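Local coordinates for aldehyde dehydrogenase family protein (Pseudomonas syringae pv. tomato, PDB 5IUV) that probably oxidises indole-3-acetaldehyde to the auxin indole-3-acetic acid with NAD+ as cofactor, as an aldehyde dehydrogenase family member, at residues A[24-29]-A[61-65]; A[29-33]-A[52-58]; A[330-334]-A[382-386]. All blocks are in the same frame, centred on the assembly; numbering follows the deposited sequence.

Interaction 1 (A[24-29]-A[61-65]); sequences IQGEYT and RAVES
Arg61 opens the contact by reaching from helix 56-72 to a two-stranded hairpin whose type I' turn runs from Ile24 to Glu27. Its chain bends at chi3 (73°), which turns the guanidinium over the hairpin. Ile24 CD1 lies over one face of that group, 3.7 Å from Arg61 NH2 and offset toward the rim, while Thr29 comes in at the edge, its OG1 3.1 Å from Arg61 NH2. A water in the guanidinium plane accepts from Arg61 NH1 and donates to Ile24 O. At the next residue, Ala62 supplies the apolar part: its CB lies 4.3 Å from Ile24 CG1, and Leu220 also touches Ile24. Ser65 OG, anti to the backbone N (chi1 168°), donates to Gln25 OE1 at 2.6 Å, lying in the carbonyl plane on a lone pair, with a C=O...O angle of 142°. A second water donates to both Gln25 OE1 and Ser65 O, so two bonds grip the amide oxygen. Asn218 ties both sides, its OD1 accepting from Gln25 N and its ND2 bonded to Ser65 OG. Apolar packing, one hydrogen bond between neutral groups and two water bridges, one from the guanidinium, join the segments without an ion pair.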
# COMPACT_ATOMS: atom_id res chain seq x y z
N ILE A 24 -37.50 -10.18 0.33
CA ILE A 24 -36.72 -11.31 -0.15
C ILE A 24 -36.87 -11.44 -1.66
O ILE A 24 -38.00 -11.42 -2.17
CB ILE A 24 -37.16 -12.64 0.50
CG1 ILE A 24 -36.98 -12.60 2.02
CG2 ILE A 24 -36.35 -13.81 -0.08
CD1 ILE A 24 -37.62 -13.77 2.74
N GLN A 25 -35.75 -11.55 -2.37
CA GLN A 25 -35.74 -11.75 -3.82
C GLN A 25 -36.58 -10.68 -4.54
O GLN A 25 -37.46 -10.98 -5.35
CB GLN A 25 -36.24 -13.17 -4.15
CG GLN A 25 -36.05 -13.62 -5.61
CD GLN A 25 -34.61 -13.54 -6.10
OE1 GLN A 25 -33.66 -13.77 -5.34
NE2 GLN A 25 -34.44 -13.22 -7.37
N GLY A 26 -36.30 -9.42 -4.22
CA GLY A 26 -36.88 -8.30 -4.93
C GLY A 26 -38.32 -7.95 -4.58
O GLY A 26 -38.90 -7.07 -5.23
N GLU A 27 -38.90 -8.61 -3.57
CA GLU A 27 -40.30 -8.36 -3.20
C GLU A 27 -40.52 -8.34 -1.70
O GLU A 27 -39.92 -9.11 -0.96
CB GLU A 27 -41.22 -9.43 -3.82
CG GLU A 27 -41.34 -9.36 -5.33
CD GLU A 27 -42.32 -10.38 -5.90
OE1 GLU A 27 -42.93 -11.13 -5.11
OE2 GLU A 27 -42.48 -10.43 -7.13
N TYR A 28 -41.41 -7.46 -1.25
CA TYR A 28 -41.84 -7.49 0.14
C TYR A 28 -42.67 -8.76 0.34
O TYR A 28 -43.34 -9.22 -0.58
CB TYR A 28 -42.63 -6.23 0.52
CG TYR A 28 -41.73 -5.03 0.69
CD1 TYR A 28 -40.87 -4.94 1.77
CD2 TYR A 28 -41.73 -4.00 -0.25
CE1 TYR A 28 -40.02 -3.85 1.92
CE2 TYR A 28 -40.89 -2.90 -0.10
CZ TYR A 28 -40.04 -2.84 0.98
OH TYR A 28 -39.20 -1.76 1.14
N THR A 29 -42.58 -9.33 1.53
CA THR A 29 -43.23 -10.60 1.81
C THR A 29 -43.53 -10.72 3.30
O THR A 29 -42.79 -10.19 4.13
CB THR A 29 -42.35 -11.80 1.37
OG1 THR A 29 -42.99 -13.03 1.72
CG2 THR A 29 -40.98 -11.74 2.05
N ARG A 61 -34.99 -19.17 3.23
CA ARG A 61 -35.38 -18.66 1.92
C ARG A 61 -34.51 -17.47 1.52
O ARG A 61 -34.15 -17.33 0.36
CB ARG A 61 -36.86 -18.26 1.89
CG ARG A 61 -37.33 -17.89 0.49
CD ARG A 61 -38.84 -18.05 0.30
NE ARG A 61 -39.63 -17.01 0.97
CZ ARG A 61 -39.96 -15.85 0.41
NH1 ARG A 61 -39.56 -15.57 -0.82
NH2 ARG A 61 -40.69 -14.97 1.09
N ALA A 62 -34.18 -16.61 2.48
CA ALA A 62 -33.37 -15.44 2.17
C ALA A 62 -31.95 -15.84 1.76
O ALA A 62 -31.36 -15.24 0.85
CB ALA A 62 -33.33 -14.49 3.36
N VAL A 63 -31.41 -16.86 2.42
CA VAL A 63 -30.05 -17.29 2.13
C VAL A 63 -29.99 -18.01 0.79
O VAL A 63 -29.04 -17.83 0.02
CB VAL A 63 -29.48 -18.18 3.26
CG1 VAL A 63 -28.16 -18.81 2.85
CG2 VAL A 63 -29.30 -17.36 4.55
N GLU A 64 -30.99 -18.84 0.50
CA GLU A 64 -31.08 -19.45 -0.83
C GLU A 64 -31.13 -18.39 -1.92
O GLU A 64 -30.50 -18.52 -2.97
CB GLU A 64 -32.31 -20.36 -0.94
CG GLU A 64 -32.21 -21.66 -0.16
CD GLU A 64 -33.46 -22.53 -0.30
OE1 GLU A 64 -34.20 -22.35 -1.28
OE2 GLU A 64 -33.69 -23.38 0.58
N SER A 65 -31.90 -17.33 -1.67
CA SER A 65 -32.00 -16.20 -2.58
C SER A 65 -30.66 -15.47 -2.71
O SER A 65 -30.21 -15.18 -3.82
CB SER A 65 -33.09 -15.24 -2.09
OG SER A 65 -33.06 -14.00 -2.78
O HOH W 1 -40.38 -12.57 -1.63
O HOH W 2 -31.49 -14.97 -6.43

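Interaction 2 (A[29-33]-A[52-58]); sequences TAAAS and ASCDAAD
With CG of Asp58 anti to its carbonyl carbon (chi1 -53°) and the carboxylate turned by a chi2 of -70°, both oxygens lie between the loop 29-33 and the chain entering helix 56-72. OD1 serves the loop: Ala32 N donates to Asp58 OD1 at 2.8 Å, with an N-H...O angle of 159°, on the syn lone pair. OD2 turns back on its own segment and takes Asp55 N on the anti lone pair, 2.9 Å from Asp58 OD2. Each oxygen also receives a water. One of these waters donates to Asp58 OD1 and Ala30 O, and the other donates to Asp58 OD2 while accepting from Ser33 N. The carboxylate is thus held by four donors, which fixes its rotation and would probably stabilise its negative charge. Asp55 is the N-cap residue of helix 56-72, and the bond from its backbone N to Asp58, three residues on, is the backbone-to-side-chain half of a capping box; here the same carboxylate also fastens a distant loop. Beside it Ala31 presses its methyl into the bend 52-54. Its CB meets Ser53 O at 3.5 Å, Cys54 SG at 4.1 Å and Ala52 CB at 4.3 Å. Farther along, Ala32 CB rests against Ala57 CB on the first turn of the helix. Ser33 OG, bonded to Glu35 N, also shares a water with Ser53 O. Behind Cys54, Val227 of helix 224-232 and Ala22 of strand 22-24 cover its side chain.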
# COMPACT_ATOMS: atom_id res chain seq x y z
N THR A 29 -42.58 -9.33 1.53
CA THR A 29 -43.23 -10.60 1.81
C THR A 29 -43.53 -10.72 3.30
O THR A 29 -42.79 -10.19 4.13
CB THR A 29 -42.35 -11.80 1.37
OG1 THR A 29 -42.99 -13.03 1.72
CG2 THR A 29 -40.98 -11.74 2.05
N ALA A 30 -44.63 -11.39 3.64
CA ALA A 30 -44.88 -11.72 5.03
C ALA A 30 -43.88 -12.78 5.44
O ALA A 30 -43.26 -13.43 4.60
CB ALA A 30 -46.31 -12.20 5.23
N ALA A 31 -43.70 -12.97 6.74
CA ALA A 31 -42.94 -14.11 7.21
C ALA A 31 -43.74 -15.37 6.89
O ALA A 31 -44.96 -15.32 6.79
CB ALA A 31 -42.65 -14.00 8.70
N ALA A 32 -43.04 -16.49 6.70
CA ALA A 32 -43.68 -17.76 6.32
C ALA A 32 -44.83 -18.13 7.26
O ALA A 32 -45.86 -18.63 6.81
CB ALA A 32 -42.63 -18.88 6.29
N SER A 33 -44.66 -17.87 8.55
CA SER A 33 -45.67 -18.16 9.56
C SER A 33 -46.86 -17.21 9.51
O SER A 33 -47.93 -17.51 10.05
CB SER A 33 -45.05 -18.10 10.94
OG SER A 33 -44.63 -16.77 11.21
N ALA A 52 -43.36 -7.94 10.08
CA ALA A 52 -43.14 -9.38 9.90
C ALA A 52 -42.16 -9.93 10.94
O ALA A 52 -41.09 -9.36 11.16
CB ALA A 52 -42.64 -9.66 8.49
N SER A 53 -42.55 -11.01 11.60
CA SER A 53 -41.69 -11.65 12.58
C SER A 53 -41.06 -12.90 11.98
O SER A 53 -41.63 -13.99 12.08
CB SER A 53 -42.48 -11.99 13.86
OG SER A 53 -41.62 -12.52 14.86
N CYS A 54 -39.90 -12.75 11.34
CA CYS A 54 -39.27 -13.85 10.64
C CYS A 54 -38.64 -14.87 11.58
O CYS A 54 -38.33 -14.57 12.74
CB CYS A 54 -38.21 -13.32 9.67
SG CYS A 54 -38.92 -12.25 8.41
N ASP A 55 -38.46 -16.09 11.07
CA ASP A 55 -37.90 -17.19 11.85
C ASP A 55 -36.96 -17.99 10.94
O ASP A 55 -36.58 -17.52 9.87
CB ASP A 55 -39.02 -18.08 12.41
CG ASP A 55 -38.64 -18.76 13.73
OD1 ASP A 55 -37.47 -19.19 13.89
OD2 ASP A 55 -39.51 -18.87 14.62
N ALA A 56 -36.61 -19.20 11.37
CA ALA A 56 -35.62 -20.02 10.66
C ALA A 56 -35.98 -20.26 9.19
O ALA A 56 -35.10 -20.27 8.32
CB ALA A 56 -35.43 -21.35 11.38
N ALA A 57 -37.26 -20.46 8.91
CA ALA A 57 -37.70 -20.74 7.54
C ALA A 57 -37.43 -19.56 6.61
O ALA A 57 -37.07 -19.73 5.43
CB ALA A 57 -39.18 -21.10 7.51
N ASP A 58 -37.61 -18.35 7.13
CA ASP A 58 -37.38 -17.15 6.35
C ASP A 58 -35.89 -16.92 6.12
O ASP A 58 -35.49 -16.46 5.04
CB ASP A 58 -38.03 -15.95 7.03
CG ASP A 58 -39.49 -16.19 7.36
OD1 ASP A 58 -40.31 -16.25 6.41
OD2 ASP A 58 -39.82 -16.35 8.55
O HOH W 3 -41.06 -14.92 3.93
O HOH W 4 -41.90 -17.68 9.68
O HOH W 5 -42.36 -16.55 12.25

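Interaction 3 (A[330-334]-A[382-386]); sequences KPGNP and YVEPT
The rings of Pro331 and Pro385 reach toward each other, their CD atoms 3.9 Å apart. Pro331 CG lies closer still to Val383 O, at 3.6 Å, so this ring fits against both the backbone and the proline beyond it. Pro331 CB approaches Tyr382 CD2 obliquely at 4.4 Å. The phenol then runs alongside the rest of the loop: Gly332 O comes obliquely to the ring, 3.4 Å from Tyr382 CE2, and Pro334 meets it at the edge, near the ring plane, with its CD 3.3 Å from Tyr382 OH. A chi1 of -56°, which sets CG anti to the carbonyl carbon, extends the ring along the loop from Pro331 to Pro334.

The contact itself is van der Waals, and the polar groups are fixed by a second shell. Tyr382 OH is hydrogen-bonded to Val43 O, holding the far end of the ring. Gly332 pairs through its backbone with Val341, and Pro334 with Ile113. On the strand side, Glu384 forms a salt bridge with Lys372, outside the two segments, and Tyr382 and Glu384 pair through their backbones with Ile374 and Lys372.

Ile374 of strand 373-374 also packs on both Pro331 and Tyr382. The loop 330-334, between helices 312-326 and 347-362, lies against the start of strand 382-389 in the mixed sheet of the aldehyde dehydrogenase catalytic domain, while Val383 turns away onto Met350 of helix 347-362.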
# COMPACT_ATOMS: atom_id res chain seq x y z
N LYS A 330 -31.33 18.89 26.90
CA LYS A 330 -32.63 18.71 27.54
C LYS A 330 -33.56 17.80 26.76
O LYS A 330 -33.83 18.03 25.58
CB LYS A 330 -33.31 20.06 27.76
CG LYS A 330 -32.42 21.13 28.36
CD LYS A 330 -33.21 22.40 28.66
CE LYS A 330 -32.29 23.56 29.02
NZ LYS A 330 -33.06 24.69 29.61
N PRO A 331 -34.04 16.74 27.42
CA PRO A 331 -35.04 15.83 26.84
C PRO A 331 -36.29 16.60 26.42
O PRO A 331 -36.68 17.54 27.10
CB PRO A 331 -35.34 14.86 27.99
CG PRO A 331 -34.11 14.89 28.83
CD PRO A 331 -33.63 16.31 28.77
N GLY A 332 -36.88 16.20 25.31
CA GLY A 332 -38.09 16.84 24.83
C GLY A 332 -38.70 16.04 23.70
O GLY A 332 -38.21 14.96 23.35
N ASN A 333 -39.77 16.57 23.12
CA ASN A 333 -40.46 15.92 22.02
C ASN A 333 -39.51 15.71 20.84
O ASN A 333 -38.99 16.67 20.28
CB ASN A 333 -41.67 16.77 21.60
CG ASN A 333 -42.48 16.14 20.49
OD1 ASN A 333 -42.22 15.02 20.05
ND2 ASN A 333 -43.49 16.88 20.03
N PRO A 334 -39.29 14.44 20.47
CA PRO A 334 -38.34 14.11 19.39
C PRO A 334 -38.77 14.67 18.04
O PRO A 334 -37.94 14.78 17.15
CB PRO A 334 -38.33 12.58 19.38
CG PRO A 334 -38.82 12.18 20.74
CD PRO A 334 -39.81 13.23 21.13
N TYR A 382 -38.38 8.99 28.97
CA TYR A 382 -37.34 10.02 28.99
C TYR A 382 -36.58 10.03 30.32
O TYR A 382 -37.19 9.90 31.39
CB TYR A 382 -37.94 11.40 28.74
CG TYR A 382 -38.73 11.53 27.46
CD1 TYR A 382 -40.08 11.20 27.42
CD2 TYR A 382 -38.14 11.98 26.29
CE1 TYR A 382 -40.81 11.32 26.26
CE2 TYR A 382 -38.86 12.11 25.12
CZ TYR A 382 -40.20 11.77 25.11
OH TYR A 382 -40.92 11.89 23.95
N VAL A 383 -35.26 10.22 30.26
CA VAL A 383 -34.43 10.31 31.46
C VAL A 383 -33.49 11.52 31.37
O VAL A 383 -32.92 11.80 30.31
CB VAL A 383 -33.59 9.02 31.67
CG1 VAL A 383 -32.62 9.18 32.83
CG2 VAL A 383 -34.50 7.83 31.92
N GLU A 384 -33.34 12.24 32.48
CA GLU A 384 -32.39 13.35 32.55
C GLU A 384 -30.96 12.88 32.36
O GLU A 384 -30.57 11.85 32.90
CB GLU A 384 -32.49 14.05 33.90
CG GLU A 384 -33.83 14.65 34.23
CD GLU A 384 -33.91 15.09 35.68
OE1 GLU A 384 -33.29 14.43 36.53
OE2 GLU A 384 -34.59 16.10 35.96
N PRO A 385 -30.17 13.64 31.58
CA PRO A 385 -28.72 13.42 31.59
C PRO A 385 -28.21 13.53 33.02
O PRO A 385 -28.57 14.46 33.73
CB PRO A 385 -28.20 14.56 30.71
CG PRO A 385 -29.32 14.81 29.74
CD PRO A 385 -30.58 14.63 30.56
N THR A 386 -27.39 12.56 33.43
CA THR A 386 -27.07 12.36 34.84
C THR A 386 -25.56 12.27 35.07
O THR A 386 -24.84 11.70 34.25
CB THR A 386 -27.76 11.08 35.36
OG1 THR A 386 -29.19 11.23 35.23
CG2 THR A 386 -27.42 10.79 36.82

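Interactions 1 and 2 form one continuous patch, their centres 10 Å apart. They share Thr29 and both bear on helix 56-72, and Ile24 CD1 of the first packs 4.1 Å from Asp58 O of the second. The shorter chain excursion of interaction 2 falls within that of interaction 1. Interaction 3 stands apart, on a strand of a separate mixed sheet: its nearest atoms are about 23 Å from either of the others. The patch does not touch the cofactor: the Ser53 side chain is about 11 Å from bound NAD and that of Cys54 about 7 Å from that of Lys191, which binds it. In interaction 3, the Val383 side chain is about 8 Å from that of Gln349, which binds NADH in a crystal structure of this protein.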